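Local coordinates for DNA repair protein RAD2 (Saccharomyces cerevisiae, PDB 4Q0W) that cuts damaged DNA as a structure-specific endonuclease of nucleotide excision repair, its catalytic core gripping the DNA duplex beside a metal-dependent active site, at residues A[4-7]-A[8-11]; A[249-252]-A[253-257]. One frame throughout, in Å; residues are numbered along the deposited sequence.

Contact 1 of 2, residues A[4-7]-A[8-11]; sequences SFWD and IAGP. With nucleotides of chain C.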
loop_
_atom_site.group_PDB
_atom_site.type_symbol
_atom_site.label_atom_id
_atom_site.label_comp_id
_atom_site.label_asym_id
_atom_site.label_seq_id
_atom_site.Cartn_x
_atom_site.Cartn_y
_atom_site.Cartn_z
ATOM N N SER A 4 3.536 7.666 -11.115
ATOM C CA SER A 4 3.169 6.287 -11.476
ATOM C C SER A 4 3.176 6.017 -12.976
ATOM O O SER A 4 2.821 4.914 -13.417
ATOM C CB SER A 4 1.784 5.886 -10.921
ATOM O OG SER A 4 1.705 6.061 -9.526
ATOM N N PHE A 5 3.552 7.004 -13.773
ATOM C CA PHE A 5 3.467 6.816 -15.208
ATOM C C PHE A 5 4.366 5.693 -15.736
ATOM O O PHE A 5 3.994 4.985 -16.674
ATOM C CB PHE A 5 3.753 8.101 -15.974
ATOM C CG PHE A 5 3.503 7.961 -17.436
ATOM C CD1 PHE A 5 2.202 7.847 -17.914
ATOM C CD2 PHE A 5 4.556 7.862 -18.330
ATOM C CE1 PHE A 5 1.960 7.676 -19.271
ATOM C CE2 PHE A 5 4.321 7.699 -19.688
ATOM C CZ PHE A 5 3.022 7.610 -20.156
ATOM N N TRP A 6 5.548 5.538 -15.146
ATOM C CA TRP A 6 6.457 4.490 -15.594
ATOM C C TRP A 6 5.882 3.112 -15.280
ATOM O O TRP A 6 6.166 2.150 -15.985
ATOM C CB TRP A 6 7.853 4.667 -14.993
ATOM C CG TRP A 6 8.600 5.824 -15.601
ATOM C CD1 TRP A 6 8.992 6.979 -14.970
ATOM C CD2 TRP A 6 9.027 5.950 -16.963
ATOM N NE1 TRP A 6 9.637 7.805 -15.856
ATOM C CE2 TRP A 6 9.678 7.198 -17.087
ATOM C CE3 TRP A 6 8.928 5.127 -18.095
ATOM C CZ2 TRP A 6 10.232 7.640 -18.293
ATOM C CZ3 TRP A 6 9.473 5.563 -19.288
ATOM C CH2 TRP A 6 10.122 6.811 -19.380
ATOM N N ASP A 7 5.055 3.026 -14.239
ATOM C CA ASP A 7 4.345 1.784 -13.934
ATOM C C ASP A 7 3.392 1.430 -15.067
ATOM O O ASP A 7 3.187 0.256 -15.386
ATOM C CB ASP A 7 3.546 1.906 -12.639
ATOM C CG ASP A 7 4.429 2.049 -11.417
ATOM O OD1 ASP A 7 5.604 1.627 -11.472
ATOM O OD2 ASP A 7 3.937 2.579 -10.399
ATOM N N ILE A 8 2.811 2.457 -15.678
ATOM C CA ILE A 8 1.882 2.247 -16.780
ATOM C C ILE A 8 2.628 1.969 -18.092
ATOM O O ILE A 8 2.221 1.106 -18.864
ATOM C CB ILE A 8 0.920 3.451 -16.934
ATOM C CG1 ILE A 8 0.001 3.545 -15.707
ATOM C CG2 ILE A 8 0.094 3.319 -18.197
ATOM C CD1 ILE A 8 -0.691 4.902 -15.555
ATOM N N ALA A 9 3.724 2.683 -18.339
ATOM C CA ALA A 9 4.447 2.529 -19.609
ATOM C C ALA A 9 5.441 1.358 -19.609
ATOM O O ALA A 9 5.809 0.845 -20.676
ATOM C CB ALA A 9 5.146 3.834 -19.995
ATOM N N GLY A 10 5.869 0.955 -18.411
ATOM C CA GLY A 10 6.859 -0.100 -18.219
ATOM C C GLY A 10 6.768 -1.302 -19.143
ATOM O O GLY A 10 7.733 -1.604 -19.849
ATOM N N PRO A 11 5.604 -1.983 -19.171
ATOM C CA PRO A 11 5.514 -3.201 -19.984
ATOM C C PRO A 11 5.697 -2.966 -21.472
ATOM O O PRO A 11 5.805 -3.949 -22.196
ATOM C CB PRO A 11 4.097 -3.738 -19.691
ATOM C CG PRO A 11 3.353 -2.599 -19.106
ATOM C CD PRO A 11 4.370 -1.749 -18.394
ATOM P P DA C 5 9.659 10.497 -12.757
ATOM O OP1 DA C 5 9.388 10.277 -14.212
ATOM O OP2 DA C 5 8.557 10.925 -11.849
ATOM O "O5'" DA C 5 10.310 9.188 -12.087
ATOM C "C5'" DA C 5 11.539 8.662 -12.634
ATOM C "C4'" DA C 5 11.945 7.379 -11.938
ATOM O "O4'" DA C 5 12.433 7.683 -10.608
ATOM C "C3'" DA C 5 10.838 6.339 -11.764
ATOM O "O3'" DA C 5 11.383 5.072 -12.120
ATOM C "C2'" DA C 5 10.472 6.431 -10.275
ATOM C "C1'" DA C 5 11.798 6.862 -9.646
ATOM N N9 DA C 5 11.725 7.685 -8.437
ATOM C C8 DA C 5 10.984 8.826 -8.241
ATOM N N7 DA C 5 11.153 9.365 -7.053
ATOM C C5 DA C 5 12.080 8.529 -6.429
ATOM C C6 DA C 5 12.674 8.551 -5.147
ATOM N N6 DA C 5 12.412 9.497 -4.233
ATOM N N1 DA C 5 13.554 7.564 -4.847
ATOM C C2 DA C 5 13.819 6.628 -5.766
ATOM N N3 DA C 5 13.319 6.502 -6.999
ATOM C C4 DA C 5 12.445 7.492 -7.270
#
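Phe-5 and Trp-6 both reach Ala-9 one turn on, but from different torsions: CG of Phe-5 stands anti to its backbone N (chi1 -173°), whereas CG of Trp-6 lies beside its own N and anti to the carbonyl carbon (chi1 -73°). Both rings run roughly the same way along the short N-terminal helix 5-9 of the XPG/RAD2 nuclease N-domain and come up to the Ala-9 methyl. CE2 of Phe-5 comes within 4.0 Å of Ala-9 CB, and CE3 of Trp-6 makes a looser approach to the same methyl. The turn is closed by an i to i+4 bond from Ala-9 N to Phe-5 O at 2.9 Å. Ile-8 N has weak bonds to the carbonyls of Ser-4 and Phe-5, while its side chain packs on Pro-253 of helix 253-263. Gly-10 N then bonds to Trp-6 O at 2.7 Å as the helix passes into a 3-10 turn.

Around the indole, Lys-205 makes a cation-pi contact and Tyr-217 an edge-to-face one, which probably limit how far the ring can turn. A leucine in place of Trp-6 would probably leave the DNA phosphate without its indole N-H donor and Lys-205 without its aromatic partner. This ring lies close to Asp-192, a probable magnesium ligand, and thus brings a DNA contact near the metal site. The nucleotide is met at the ring edge, near the indole plane: NE1 of Trp-6 donates to OP1 of DA5 of chain C over 3.0 Å, with an N-H...O angle of 132°.

Contact 2 of 2, residues A[249-252]-A[253-257]; sequences KGMG and PVSSI. With K (potassium ion), chain F; nucleotides of chain D.
Gly-252 sits at the N-cap of helix 253-263, and its carbonyl begins the helical bonding by accepting from Ser-256 N at 2.9 Å. The preceding turn includes Gly-250, whose positive phi of 88° suits a residue without a side chain. Ser-256 grips the same carbonyl twice: with OG beside its own backbone N (chi1 -62°), the hydroxyl donates to Gly-252 O at 2.8 Å from above the carbonyl plane. The bent chain of Met-251 brings its CE to 3.8 Å from Ser-255 CB.

This is the glycine-rich turn of the helix-two-turn-helix motif of the XPG/RAD2 family, closed on a DNA backbone. Ser-255 N donates to OP1 of DA9 of chain D at 3.0 Å, and its OG, also turned beside its backbone N, lies so close to the same oxygen, 2.4 Å, that the exact bond length is doubtful. Gly-252 N adds a weak bond to OP1, while Val-254 N takes OP2 of that phosphate at 3.2 Å. One nucleotide along chain D, Gly-250 N binds OP1 of DC10 at 2.7 Å. A potassium ion joins Met-251 O, at 3.1 Å, to OP2 of DC10, with Leu-248 O and three waters completing its shell. Since backbone N-H groups, a cation and the helix N-terminus all face phosphates, the turn probably recognises the charged backbone rather than base sequence.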
loop_
_atom_site.group_PDB
_atom_site.type_symbol
_atom_site.label_atom_id
_atom_site.label_comp_id
_atom_site.label_asym_id
_atom_site.label_seq_id
_atom_site.Cartn_x
_atom_site.Cartn_y
_atom_site.Cartn_z
ATOM N N LYS A 249 -7.289 12.942 -5.510
ATOM C CA LYS A 249 -7.133 11.981 -4.424
ATOM C C LYS A 249 -7.797 10.655 -4.794
ATOM O O LYS A 249 -8.887 10.632 -5.376
ATOM C CB LYS A 249 -7.733 12.522 -3.128
ATOM C CG LYS A 249 -7.724 11.506 -1.988
ATOM C CD LYS A 249 -8.309 12.067 -0.704
ATOM C CE LYS A 249 -8.254 11.016 0.406
ATOM N NZ LYS A 249 -8.900 11.492 1.659
ATOM N N GLY A 250 -7.122 9.551 -4.494
ATOM C CA GLY A 250 -7.682 8.241 -4.760
ATOM C C GLY A 250 -7.368 7.726 -6.155
ATOM O O GLY A 250 -7.579 6.544 -6.434
ATOM N N MET A 251 -6.872 8.596 -7.035
ATOM C CA MET A 251 -6.538 8.150 -8.381
ATOM C C MET A 251 -5.080 7.685 -8.512
ATOM O O MET A 251 -4.168 8.492 -8.722
ATOM C CB MET A 251 -6.841 9.227 -9.424
ATOM C CG MET A 251 -8.317 9.590 -9.546
ATOM S SD MET A 251 -9.327 8.324 -10.369
ATOM C CE MET A 251 -10.190 7.662 -8.932
ATOM N N GLY A 252 -4.873 6.376 -8.403
ATOM C CA GLY A 252 -3.583 5.783 -8.713
ATOM C C GLY A 252 -3.602 5.264 -10.141
ATOM O O GLY A 252 -4.574 5.496 -10.864
ATOM N N PRO A 253 -2.531 4.556 -10.553
ATOM C CA PRO A 253 -2.409 4.137 -11.952
ATOM C C PRO A 253 -3.546 3.225 -12.391
ATOM O O PRO A 253 -3.933 3.281 -13.562
ATOM C CB PRO A 253 -1.066 3.387 -11.989
ATOM C CG PRO A 253 -0.763 3.039 -10.546
ATOM C CD PRO A 253 -1.382 4.129 -9.733
ATOM N N VAL A 254 -4.073 2.402 -11.484
ATOM C CA VAL A 254 -5.149 1.490 -11.852
ATOM C C VAL A 254 -6.433 2.258 -12.140
ATOM O O VAL A 254 -7.036 2.110 -13.203
ATOM C CB VAL A 254 -5.455 0.478 -10.739
ATOM C CG1 VAL A 254 -6.618 -0.427 -11.159
ATOM C CG2 VAL A 254 -4.223 -0.358 -10.414
ATOM N N SER A 255 -6.854 3.067 -11.175
ATOM C CA SER A 255 -8.112 3.790 -11.295
ATOM C C SER A 255 -8.057 4.807 -12.432
ATOM O O SER A 255 -9.056 5.027 -13.120
ATOM C CB SER A 255 -8.444 4.489 -9.975
ATOM O OG SER A 255 -8.239 3.622 -8.877
ATOM N N SER A 256 -6.890 5.421 -12.632
ATOM C CA SER A 256 -6.759 6.469 -13.644
ATOM C C SER A 256 -6.895 5.887 -15.043
ATOM O O SER A 256 -7.595 6.447 -15.895
ATOM C CB SER A 256 -5.432 7.205 -13.489
ATOM O OG SER A 256 -5.378 7.837 -12.226
ATOM N N ILE A 257 -6.233 4.759 -15.274
ATOM C CA ILE A 257 -6.357 4.059 -16.548
ATOM C C ILE A 257 -7.818 3.654 -16.789
ATOM O O ILE A 257 -8.324 3.801 -17.901
ATOM C CB ILE A 257 -5.429 2.819 -16.619
ATOM C CG1 ILE A 257 -3.980 3.258 -16.770
ATOM C CG2 ILE A 257 -5.781 1.925 -17.821
ATOM C CD1 ILE A 257 -3.719 4.006 -18.070
HETATM K K K F . -3.464 10.698 -6.649
ATOM P P DA D 9 -4.988 2.766 -7.656
ATOM O OP1 DA D 9 -5.882 3.670 -8.427
ATOM O OP2 DA D 9 -3.735 2.276 -8.288
ATOM O "O5'" DA D 9 -4.631 3.468 -6.259
ATOM C "C5'" DA D 9 -5.695 3.888 -5.410
ATOM C "C4'" DA D 9 -5.139 4.529 -4.157
ATOM O "O4'" DA D 9 -4.435 3.535 -3.368
ATOM C "C3'" DA D 9 -4.140 5.664 -4.376
ATOM O "O3'" DA D 9 -4.565 6.710 -3.527
ATOM C "C2'" DA D 9 -2.785 5.080 -3.958
ATOM C "C1'" DA D 9 -3.220 4.080 -2.892
ATOM N N9 DA D 9 -2.359 2.920 -2.700
ATOM C C8 DA D 9 -1.954 2.032 -3.666
ATOM N N7 DA D 9 -1.200 1.069 -3.204
ATOM C C5 DA D 9 -1.113 1.331 -1.842
ATOM C C6 DA D 9 -0.440 0.666 -0.798
ATOM N N6 DA D 9 0.280 -0.449 -1.001
ATOM N N1 DA D 9 -0.544 1.190 0.450
ATOM C C2 DA D 9 -1.274 2.307 0.622
ATOM N N3 DA D 9 -1.940 3.023 -0.296
ATOM C C4 DA D 9 -1.822 2.471 -1.512
ATOM P P DC D 10 -3.844 8.149 -3.576
ATOM O OP1 DC D 10 -4.880 9.118 -3.118
ATOM O OP2 DC D 10 -3.147 8.340 -4.873
ATOM O "O5'" DC D 10 -2.721 8.036 -2.450
ATOM C "C5'" DC D 10 -3.217 7.829 -1.132
ATOM C "C4'" DC D 10 -2.056 7.751 -0.169
ATOM O "O4'" DC D 10 -1.385 6.479 -0.318
ATOM C "C3'" DC D 10 -0.996 8.837 -0.351
ATOM O "O3'" DC D 10 -0.941 9.480 0.917
ATOM C "C2'" DC D 10 0.279 8.065 -0.718
ATOM C "C1'" DC D 10 -0.005 6.682 -0.124
ATOM N N1 DC D 10 0.623 5.478 -0.737
ATOM C C2 DC D 10 1.352 4.619 0.097
ATOM O O2 DC D 10 1.467 4.917 1.290
ATOM N N3 DC D 10 1.924 3.508 -0.426
ATOM C C4 DC D 10 1.770 3.235 -1.721
ATOM N N4 DC D 10 2.347 2.119 -2.178
ATOM C C5 DC D 10 1.019 4.095 -2.591
ATOM C C6 DC D 10 0.462 5.197 -2.067
ATOM P P DG D 8 -6.218 -3.887 -8.054
ATOM O OP1 DG D 8 -7.157 -3.756 -9.198
ATOM O OP2 DG D 8 -4.886 -4.523 -8.204
ATOM O "O5'" DG D 8 -5.941 -2.444 -7.417
ATOM C "C5'" DG D 8 -7.062 -1.660 -7.072
ATOM C "C4'" DG D 8 -6.569 -0.481 -6.276
ATOM O "O4'" DG D 8 -6.138 -0.927 -4.968
ATOM C "C3'" DG D 8 -5.399 0.259 -6.923
ATOM O "O3'" DG D 8 -5.931 1.532 -7.243
ATOM C "C2'" DG D 8 -4.297 0.241 -5.854
ATOM C "C1'" DG D 8 -5.058 -0.114 -4.581
ATOM N N9 DG D 8 -4.282 -0.835 -3.577
ATOM C C8 DG D 8 -3.527 -1.982 -3.707
ATOM N N7 DG D 8 -2.962 -2.351 -2.588
ATOM C C5 DG D 8 -3.379 -1.398 -1.661
ATOM C C6 DG D 8 -3.095 -1.268 -0.282
ATOM O O6 DG D 8 -2.394 -2.008 0.417
ATOM N N1 DG D 8 -3.716 -0.150 0.273
ATOM C C2 DG D 8 -4.518 0.728 -0.425
ATOM N N2 DG D 8 -5.053 1.757 0.255
ATOM N N3 DG D 8 -4.790 0.613 -1.716
ATOM C C4 DG D 8 -4.185 -0.463 -2.261
HETATM O O HOH W 1 -1.147 10.126 -7.746
HETATM O O HOH W 2 -2.917 12.233 -4.669
HETATM O O HOH W 3 -2.205 12.893 -7.199
#

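Overall arrangement
Contacts 1 and 2 lie far apart in sequence, in the N-domain and the I-domain, yet their centres are 13 Å apart and they touch directly. Ser-4 OG lies 3.6 Å from Pro-253 CD, and Ile-8 CD1 packs 3.9 Å from Ile-257 CG1, joining the N-terminal helix to the start of helix 253-263. They meet different strands of the DNA: Trp-6 of contact 1 bonds to chain C, whereas Gly-250, Gly-252, Val-254 and Ser-255 of contact 2 bond to chain D. Contact 1 is nearer catalysis, the Trp-6 side chain being about 10 Å from the bound calcium ion; contact 2 lies away from that site and grips the phosphates of chain D.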